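Local coordinates for novel protein similar to vertebrate potassium voltage-gated channel, subfamily H (Eag-related) family (Danio rerio, PDB 3UKT), which probably forms the pore of a voltage-gated, delayed-rectifier potassium channel, of which this piece carries the cytoplasmic cyclic nucleotide-binding homology domain, at residues 101-106 with 168-173. Sequence-based numbering, arbitrary orientation.
Sequences SFCAPG and CDLQYI
Cys103 and Cys168 exchange two backbone hydrogen bonds, Cys103 N to Cys168 O at 2.7 Å and Cys168 N to Cys103 O at 2.6 Å, which identifies them as a hydrogen-bonded antiparallel pair. Ser101 and Leu170 form the next such pair, with Leu170 N 2.8 Å from Ser101 O and Ser101 N 3.0 Å from Leu170 O; Phe102 and Asp169 lie between as the non-hydrogen-bonded pair.

The tight side carries Ser101, Cys103, Cys168 and Leu170, all buried. Cys103 CB meets Cys168 CB at 3.8 Å, and Cys103 SG, turned anti to its own carbonyl carbon (chi1 -81°), lies 3.2 Å from Leu170 CD1. Met127 of strand 127-131 packs on Cys168 and Leu170 from the second sheet, while Ser101 OG bonds to Leu13 N, tying the start of helix 13-27 to this strand. On the looser side, Phe102 and Asp169 are partly exposed, and Arg11 also touches Phe102. The Asp169 carboxylate is modelled too close to the ring edge to be trusted in detail.

Strand 99-103 is an outermost strand of its sheet within the chain, and strand 168-174 joins it to strand 118-122. Such antiparallel pairing of an early and a late strand is characteristic of the cupin-like beta roll of cyclic nucleotide-binding domains.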
loop_
_atom_site.group_PDB
_atom_site.type_symbol
_atom_site.label_atom_id
_atom_site.label_comp_id
_atom_site.label_asym_id
_atom_site.label_seq_id
_atom_site.Cartn_x
_atom_site.Cartn_y
_atom_site.Cartn_z
ATOM N N SER A 101 -4.963 5.174 13.489
ATOM C CA SER A 101 -4.211 4.208 14.278
ATOM C C SER A 101 -4.133 4.659 15.737
ATOM O O SER A 101 -4.042 5.862 16.018
ATOM C CB SER A 101 -2.790 4.053 13.734
ATOM O OG SER A 101 -2.110 2.982 14.381
ATOM N N PHE A 102 -4.178 3.689 16.650
ATOM C CA PHE A 102 -3.869 3.918 18.049
ATOM C C PHE A 102 -2.366 3.847 18.202
ATOM O O PHE A 102 -1.708 3.138 17.461
ATOM C CB PHE A 102 -4.485 2.841 18.948
ATOM C CG PHE A 102 -5.972 2.940 19.088
ATOM C CD1 PHE A 102 -6.664 2.026 19.863
ATOM C CD2 PHE A 102 -6.686 3.946 18.451
ATOM C CE1 PHE A 102 -8.047 2.110 19.999
ATOM C CE2 PHE A 102 -8.063 4.042 18.590
ATOM C CZ PHE A 102 -8.747 3.121 19.362
ATOM N N CYS A 103 -1.841 4.592 19.166
ATOM C CA CYS A 103 -0.443 4.533 19.538
ATOM C C CYS A 103 -0.329 4.342 21.024
ATOM O O CYS A 103 -1.062 4.947 21.796
ATOM C CB CYS A 103 0.260 5.830 19.190
ATOM S SG CYS A 103 0.694 5.904 17.499
ATOM N N ALA A 104 0.619 3.509 21.413
ATOM C CA ALA A 104 0.842 3.173 22.809
ATOM C C ALA A 104 1.978 4.063 23.293
ATOM O O ALA A 104 2.785 4.531 22.475
ATOM C CB ALA A 104 1.216 1.698 22.916
ATOM N N PRO A 105 2.034 4.335 24.612
ATOM C CA PRO A 105 3.078 5.223 25.125
ATOM C C PRO A 105 4.422 4.660 24.728
ATOM O O PRO A 105 4.617 3.442 24.815
ATOM C CB PRO A 105 2.903 5.138 26.647
ATOM C CG PRO A 105 1.472 4.761 26.842
ATOM C CD PRO A 105 1.117 3.878 25.675
ATOM N N GLY A 106 5.334 5.524 24.290
ATOM C CA GLY A 106 6.635 5.065 23.837
ATOM C C GLY A 106 6.708 4.663 22.372
ATOM O O GLY A 106 7.795 4.566 21.799
ATOM N N CYS A 168 -2.591 6.975 22.313
ATOM C CA CYS A 168 -2.998 8.007 21.362
ATOM C C CYS A 168 -3.897 7.439 20.299
ATOM O O CYS A 168 -3.764 6.273 19.921
ATOM C CB CYS A 168 -1.783 8.618 20.667
ATOM S SG CYS A 168 -0.932 9.866 21.592
ATOM N N ASP A 169 -4.796 8.269 19.801
ATOM C CA ASP A 169 -5.553 7.941 18.602
ATOM C C ASP A 169 -5.265 9.014 17.544
ATOM O O ASP A 169 -5.391 10.216 17.802
ATOM C CB ASP A 169 -7.044 7.839 18.907
ATOM C CG ASP A 169 -7.816 7.157 17.786
ATOM O OD1 ASP A 169 -7.225 6.331 17.037
ATOM O OD2 ASP A 169 -9.021 7.452 17.642
ATOM N N LEU A 170 -4.841 8.568 16.367
ATOM C CA LEU A 170 -4.400 9.470 15.310
ATOM C C LEU A 170 -5.217 9.237 14.075
ATOM O O LEU A 170 -5.644 8.100 13.813
ATOM C CB LEU A 170 -2.950 9.185 14.941
ATOM C CG LEU A 170 -1.975 9.190 16.120
ATOM C CD1 LEU A 170 -0.845 8.223 15.855
ATOM C CD2 LEU A 170 -1.447 10.578 16.362
ATOM N N GLN A 171 -5.434 10.305 13.309
ATOM C CA GLN A 171 -5.941 10.169 11.951
ATOM C C GLN A 171 -4.861 10.634 11.020
ATOM O O GLN A 171 -4.009 11.434 11.408
ATOM C CB GLN A 171 -7.186 11.034 11.741
ATOM C CG GLN A 171 -8.440 10.401 12.255
ATOM C CD GLN A 171 -9.588 11.382 12.321
ATOM O OE1 GLN A 171 -9.556 12.457 11.699
ATOM N NE2 GLN A 171 -10.602 11.037 13.112
ATOM N N TYR A 172 -4.882 10.150 9.789
ATOM C CA TYR A 172 -3.918 10.631 8.821
ATOM C C TYR A 172 -4.382 10.459 7.382
ATOM O O TYR A 172 -5.346 9.738 7.097
ATOM C CB TYR A 172 -2.584 9.940 9.027
ATOM C CG TYR A 172 -2.585 8.445 8.730
ATOM C CD1 TYR A 172 -2.346 7.955 7.434
ATOM C CD2 TYR A 172 -2.777 7.524 9.756
ATOM C CE1 TYR A 172 -2.341 6.582 7.183
ATOM C CE2 TYR A 172 -2.787 6.165 9.518
ATOM C CZ TYR A 172 -2.554 5.691 8.255
ATOM O OH TYR A 172 -2.568 4.314 8.086
ATOM N N ILE A 173 -3.676 11.125 6.480
ATOM C CA ILE A 173 -3.879 10.982 5.032
ATOM C C ILE A 173 -2.496 10.891 4.430
ATOM O O ILE A 173 -1.637 11.721 4.720
ATOM C CB ILE A 173 -4.526 12.260 4.442
ATOM C CG1 ILE A 173 -5.759 12.660 5.248
ATOM C CG2 ILE A 173 -4.844 12.079 2.975
ATOM C CD1 ILE A 173 -6.788 13.499 4.450
#